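PDB 4MT5: mucus binding proteinn, which probably binds mucin glycoproteins of gastrointestinal mucus from the lactobacillus cell surface, this chain being its Mub repeat V, which has a ubiquitin-like beta-grasp fold. Local coordinates for residues A[24-29]-A[59-64]; A[4-9]-A[32-37]. All blocks are in the same frame, centred on the assembly; numbering follows the deposited sequence.

Interaction 1: A[24-29]-A[59-64]; sequences GYTDET and FGVGTP
A G1-type beta bulge, with Asp-27 and Glu-28 opposite Phe-59, joins the type II beta turn from Tyr-25 to Glu-28, just past strand 16-24, to the loop that leads to strand 65-77. Phe-59 is gripped at both polar backbone atoms: Asp-27 N donates to Phe-59 O at 3.0 Å in an almost straight bond (171°), and Phe-59 N donates to Glu-28 O, also at 3.0 Å. Phe-59 CB is directed toward 24-29. With CG anti to its own carbonyl carbon (chi1 -67°), the ring slides under Gly-24, whose CA sits over one face, 3.8 Å from the ring centroid, in a CH-pi contact. Glu-28 CG rests 3.8 Å from Phe-59 CD2, while its carboxylate turns back to the turn's first residue: Tyr-25 N donates to Glu-28 OE2 at 3.0 Å, from above the carboxylate plane. Farther out, the methyl CG2 of Thr-26 lies 4.0 Å from Val-61 CG1; it also meets the carbonyl of Gly-60. Ala-4 and Ile-30 also touch the Phe-59 side chain. Asp-27 takes the left-handed backbone position (phi 88°), where glycine is commonest, as is characteristic of a G1 bulge coupled to a type II turn.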
loop_
_atom_site.group_PDB
_atom_site.type_symbol
_atom_site.label_atom_id
_atom_site.label_comp_id
_atom_site.label_asym_id
_atom_site.label_seq_id
_atom_site.Cartn_x
_atom_site.Cartn_y
_atom_site.Cartn_z
ATOM N N GLY A 24 1.127 43.152 21.435
ATOM C CA GLY A 24 0.229 44.286 21.291
ATOM C C GLY A 24 -0.299 44.772 22.621
ATOM O O GLY A 24 0.010 44.193 23.658
ATOM N N TYR A 25 -1.090 45.839 22.599
ATOM C CA TYR A 25 -1.588 46.424 23.833
ATOM C C TYR A 25 -2.911 45.813 24.226
ATOM O O TYR A 25 -3.671 45.348 23.382
ATOM C CB TYR A 25 -1.703 47.949 23.714
ATOM C CG TYR A 25 -0.387 48.600 23.343
ATOM C CD1 TYR A 25 0.661 48.671 24.259
ATOM C CD2 TYR A 25 -0.181 49.119 22.065
ATOM C CE1 TYR A 25 1.875 49.248 23.908
ATOM C CE2 TYR A 25 1.024 49.703 21.706
ATOM C CZ TYR A 25 2.044 49.764 22.627
ATOM O OH TYR A 25 3.235 50.343 22.263
ATOM N N THR A 26 -3.175 45.793 25.521
ATOM C CA THR A 26 -4.430 45.267 26.008
ATOM C C THR A 26 -5.567 46.023 25.330
ATOM O O THR A 26 -5.496 47.253 25.167
ATOM C CB THR A 26 -4.525 45.427 27.518
ATOM O OG1 THR A 26 -3.218 45.265 28.095
ATOM C CG2 THR A 26 -5.484 44.404 28.103
ATOM N N ASP A 27 -6.572 45.253 24.892
ATOM C CA ASP A 27 -7.826 45.744 24.293
ATOM C C ASP A 27 -7.813 45.961 22.783
ATOM O O ASP A 27 -8.780 46.478 22.231
ATOM C CB ASP A 27 -8.355 47.015 24.977
ATOM C CG ASP A 27 -8.735 46.786 26.426
ATOM O OD1 ASP A 27 -9.188 45.662 26.753
ATOM O OD2 ASP A 27 -8.578 47.731 27.239
ATOM N N GLU A 28 -6.736 45.596 22.103
ATOM C CA GLU A 28 -6.754 45.733 20.652
ATOM C C GLU A 28 -6.835 44.377 19.943
ATOM O O GLU A 28 -6.549 43.324 20.528
ATOM C CB GLU A 28 -5.607 46.618 20.137
ATOM C CG GLU A 28 -4.202 46.140 20.470
ATOM C CD GLU A 28 -3.127 47.203 20.187
ATOM O OE1 GLU A 28 -3.478 48.410 20.265
ATOM O OE2 GLU A 28 -1.950 46.832 19.886
ATOM N N THR A 29 -7.272 44.403 18.694
ATOM C CA THR A 29 -7.480 43.164 17.970
ATOM C C THR A 29 -6.151 42.613 17.464
ATOM O O THR A 29 -5.347 43.344 16.886
ATOM C CB THR A 29 -8.479 43.357 16.819
ATOM O OG1 THR A 29 -9.697 43.891 17.348
ATOM C CG2 THR A 29 -8.779 42.028 16.134
ATOM N N PHE A 59 -6.157 41.208 22.598
ATOM C CA PHE A 59 -5.189 40.966 23.661
ATOM C C PHE A 59 -5.867 41.210 25.003
ATOM O O PHE A 59 -6.538 42.224 25.191
ATOM C CB PHE A 59 -3.985 41.913 23.557
ATOM C CG PHE A 59 -3.116 41.697 22.342
ATOM C CD1 PHE A 59 -2.224 40.630 22.279
ATOM C CD2 PHE A 59 -3.161 42.587 21.273
ATOM C CE1 PHE A 59 -1.411 40.436 21.160
ATOM C CE2 PHE A 59 -2.356 42.394 20.149
ATOM C CZ PHE A 59 -1.478 41.315 20.094
ATOM N N GLY A 60 -5.684 40.276 25.933
ATOM C CA GLY A 60 -6.098 40.438 27.323
ATOM C C GLY A 60 -4.885 40.693 28.205
ATOM O O GLY A 60 -4.087 41.572 27.906
ATOM N N VAL A 61 -4.719 39.924 29.275
ATOM C CA VAL A 61 -3.636 40.218 30.196
ATOM C C VAL A 61 -2.779 39.029 30.521
ATOM O O VAL A 61 -1.662 39.182 31.034
ATOM C CB VAL A 61 -4.141 40.810 31.496
ATOM C CG1 VAL A 61 -4.477 42.253 31.304
ATOM C CG2 VAL A 61 -5.349 40.032 31.975
ATOM N N GLY A 62 -3.278 37.837 30.251
ATOM C CA GLY A 62 -2.453 36.683 30.519
ATOM C C GLY A 62 -1.391 36.530 29.447
ATOM O O GLY A 62 -1.052 37.468 28.729
ATOM N N THR A 63 -0.856 35.324 29.348
ATOM C CA THR A 63 -0.068 34.946 28.205
ATOM C C THR A 63 -0.721 33.699 27.626
ATOM O O THR A 63 -0.348 32.580 27.948
ATOM C CB THR A 63 1.399 34.729 28.608
ATOM O OG1 THR A 63 1.990 36.009 28.867
ATOM C CG2 THR A 63 2.184 34.057 27.499
ATOM N N PRO A 64 -1.743 33.894 26.789
ATOM C CA PRO A 64 -2.503 32.769 26.243
ATOM C C PRO A 64 -1.861 32.130 25.025
ATOM O O PRO A 64 -1.277 32.822 24.197
ATOM C CB PRO A 64 -3.816 33.419 25.833
ATOM C CG PRO A 64 -3.461 34.824 25.529
ATOM C CD PRO A 64 -2.337 35.194 26.436
#

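Interaction 2: A[4-9]-A[32-37]; sequences AYVKYV and YSTAEG
Val-6, on strand 2-10, meets Tyr-32 with both of its methyl groups. CG2 lies 3.6 Å from Tyr-32 CE2, and CG1, anti to the backbone N (chi1 178°), reaches the same ring carbon while also approaching the Thr-34 methyl CG2 at 4.2 Å. Two residues on, Tyr-8 points the same way, its hydroxyl reaching the segment that leads into helix 35-42. There the two phenol oxygens, Tyr-8 OH and Tyr-32 OH, are 2.6 Å apart and hydrogen-bonded, with the Tyr-32 oxygen at the edge of the Tyr-8 ring, in its plane. Tyr-32 OH is also hydrogen-bonded to Asp-20 OD2 on the adjacent strand 16-24. A water extends this polar group: it lies 3.3 Å from Tyr-8 OH, donates to Ser-33 O at 2.8 Å and accepts from Gly-37 N in the first turn of the helix. Ser-33 OG caps that turn by accepting from Ala-35 N at 3.1 Å. A phenylalanine in place of Tyr-32 would probably keep the packing on Val-6 but leave Tyr-8 OH and Asp-20 without their shared partner. The contact thus combines an apolar patch with a chain of hydroxyls and a bridging water; these polar links join strand 2-10 to the residues before the helix and to its first turn, consistent with a part in setting the position of the helix start.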
loop_
_atom_site.group_PDB
_atom_site.type_symbol
_atom_site.label_atom_id
_atom_site.label_comp_id
_atom_site.label_asym_id
_atom_site.label_seq_id
_atom_site.Cartn_x
_atom_site.Cartn_y
_atom_site.Cartn_z
ATOM N N ALA A 4 0.543 36.945 22.838
ATOM C CA ALA A 4 -0.387 35.880 22.539
ATOM C C ALA A 4 0.317 34.899 21.618
ATOM O O ALA A 4 1.043 35.310 20.713
ATOM C CB ALA A 4 -1.641 36.439 21.899
ATOM N N TYR A 5 0.125 33.606 21.867
ATOM C CA TYR A 5 0.803 32.567 21.095
ATOM C C TYR A 5 -0.202 31.821 20.227
ATOM O O TYR A 5 -1.308 31.515 20.669
ATOM C CB TYR A 5 1.505 31.552 22.013
ATOM C CG TYR A 5 2.687 32.068 22.797
ATOM C CD1 TYR A 5 3.839 32.516 22.153
ATOM C CD2 TYR A 5 2.669 32.078 24.184
ATOM C CE1 TYR A 5 4.939 32.983 22.878
ATOM C CE2 TYR A 5 3.760 32.537 24.913
ATOM C CZ TYR A 5 4.889 32.986 24.257
ATOM O OH TYR A 5 5.962 33.441 24.993
ATOM N N VAL A 6 0.183 31.517 18.993
ATOM C CA VAL A 6 -0.645 30.694 18.122
ATOM C C VAL A 6 0.199 29.481 17.737
ATOM O O VAL A 6 1.241 29.623 17.093
ATOM C CB VAL A 6 -1.103 31.488 16.882
ATOM C CG1 VAL A 6 -1.929 30.618 15.968
ATOM C CG2 VAL A 6 -1.901 32.711 17.303
ATOM N N LYS A 7 -0.220 28.296 18.175
ATOM C CA LYS A 7 0.638 27.106 18.102
ATOM C C LYS A 7 0.019 26.059 17.179
ATOM O O LYS A 7 -1.079 25.563 17.438
ATOM C CB LYS A 7 0.874 26.535 19.513
ATOM C CG LYS A 7 1.659 25.241 19.572
ATOM C CD LYS A 7 2.176 24.905 20.996
ATOM C CE LYS A 7 1.073 24.355 21.904
ATOM N NZ LYS A 7 1.569 23.920 23.251
ATOM N N TYR A 8 0.721 25.745 16.092
ATOM C CA TYR A 8 0.256 24.771 15.112
ATOM C C TYR A 8 0.882 23.423 15.413
ATOM O O TYR A 8 2.103 23.282 15.356
ATOM C CB TYR A 8 0.662 25.190 13.698
ATOM C CG TYR A 8 0.117 26.514 13.228
ATOM C CD1 TYR A 8 -0.994 26.572 12.404
ATOM C CD2 TYR A 8 0.724 27.714 13.605
ATOM C CE1 TYR A 8 -1.498 27.805 11.965
ATOM C CE2 TYR A 8 0.229 28.943 13.178
ATOM C CZ TYR A 8 -0.880 28.981 12.356
ATOM O OH TYR A 8 -1.369 30.190 11.929
ATOM N N VAL A 9 0.042 22.430 15.694
ATOM C CA VAL A 9 0.493 21.124 16.165
ATOM C C VAL A 9 0.162 19.969 15.218
ATOM O O VAL A 9 -0.964 19.802 14.796
ATOM C CB VAL A 9 -0.145 20.810 17.521
ATOM C CG1 VAL A 9 0.285 19.469 17.988
ATOM C CG2 VAL A 9 0.237 21.849 18.530
ATOM N N TYR A 32 -3.950 39.236 12.974
ATOM C CA TYR A 32 -3.513 37.902 12.640
ATOM C C TYR A 32 -4.683 37.033 12.231
ATOM O O TYR A 32 -5.815 37.237 12.675
ATOM C CB TYR A 32 -2.856 37.301 13.868
ATOM C CG TYR A 32 -2.213 35.955 13.665
ATOM C CD1 TYR A 32 -0.940 35.851 13.131
ATOM C CD2 TYR A 32 -2.864 34.794 14.033
ATOM C CE1 TYR A 32 -0.338 34.629 12.956
ATOM C CE2 TYR A 32 -2.265 33.562 13.863
ATOM C CZ TYR A 32 -1.003 33.484 13.327
ATOM O OH TYR A 32 -0.403 32.256 13.156
ATOM N N SER A 33 -4.396 36.057 11.380
ATOM C CA SER A 33 -5.370 35.047 10.991
ATOM C C SER A 33 -4.646 33.713 10.823
ATOM O O SER A 33 -3.459 33.696 10.492
ATOM C CB SER A 33 -6.065 35.445 9.683
ATOM O OG SER A 33 -6.785 34.351 9.140
ATOM N N THR A 34 -5.347 32.604 11.047
ATOM C CA THR A 34 -4.741 31.283 10.858
ATOM C C THR A 34 -4.893 30.767 9.430
ATOM O O THR A 34 -4.444 29.668 9.109
ATOM C CB THR A 34 -5.324 30.225 11.814
ATOM O OG1 THR A 34 -6.728 30.070 11.571
ATOM C CG2 THR A 34 -5.093 30.621 13.261
ATOM N N ALA A 35 -5.538 31.561 8.585
ATOM C CA ALA A 35 -5.732 31.227 7.182
ATOM C C ALA A 35 -4.443 30.761 6.511
ATOM O O ALA A 35 -4.300 29.579 6.170
ATOM C CB ALA A 35 -6.316 32.428 6.440
ATOM N N GLU A 36 -3.508 31.691 6.340
ATOM C CA GLU A 36 -2.270 31.415 5.626
ATOM C C GLU A 36 -1.522 30.184 6.137
ATOM O O GLU A 36 -1.044 29.365 5.350
ATOM C CB GLU A 36 -1.348 32.631 5.656
ATOM C CG GLU A 36 -0.344 32.625 4.519
ATOM C CD GLU A 36 -1.023 32.532 3.143
ATOM O OE1 GLU A 36 -2.135 33.110 2.958
ATOM O OE2 GLU A 36 -0.436 31.870 2.249
ATOM N N GLY A 37 -1.414 30.057 7.452
ATOM C CA GLY A 37 -0.743 28.911 8.027
ATOM C C GLY A 37 -1.417 27.606 7.639
ATOM O O GLY A 37 -0.755 26.659 7.169
HETATM O O HOH W 1 -1.123 32.408 9.548
#

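The centres of interactions 1 and 2 lie 16 Å apart, both within the mucin-binding domain in the N-terminal part of this elongated chain. Their segments alternate in sequence: 4-9, 24-29, 32-37, then 59-64. Strand 2-10 is the common element. It pairs antiparallel with strand 16-24, which runs into the turn of interaction 1, and parallel with strand 65-77, which follows the 59-64 loop. Direct contact comes through Tyr-5 N and Pro-64 O, 2.8 Å apart in a probable hydrogen bond, and through packing of Thr-63 CG2 on Tyr-5 CE2 at 3.4 Å. Interaction 1 lies at the outer end of the domain, and interaction 2 joins the helix start to the sheet, the helix-on-sheet packing of the beta-grasp fold.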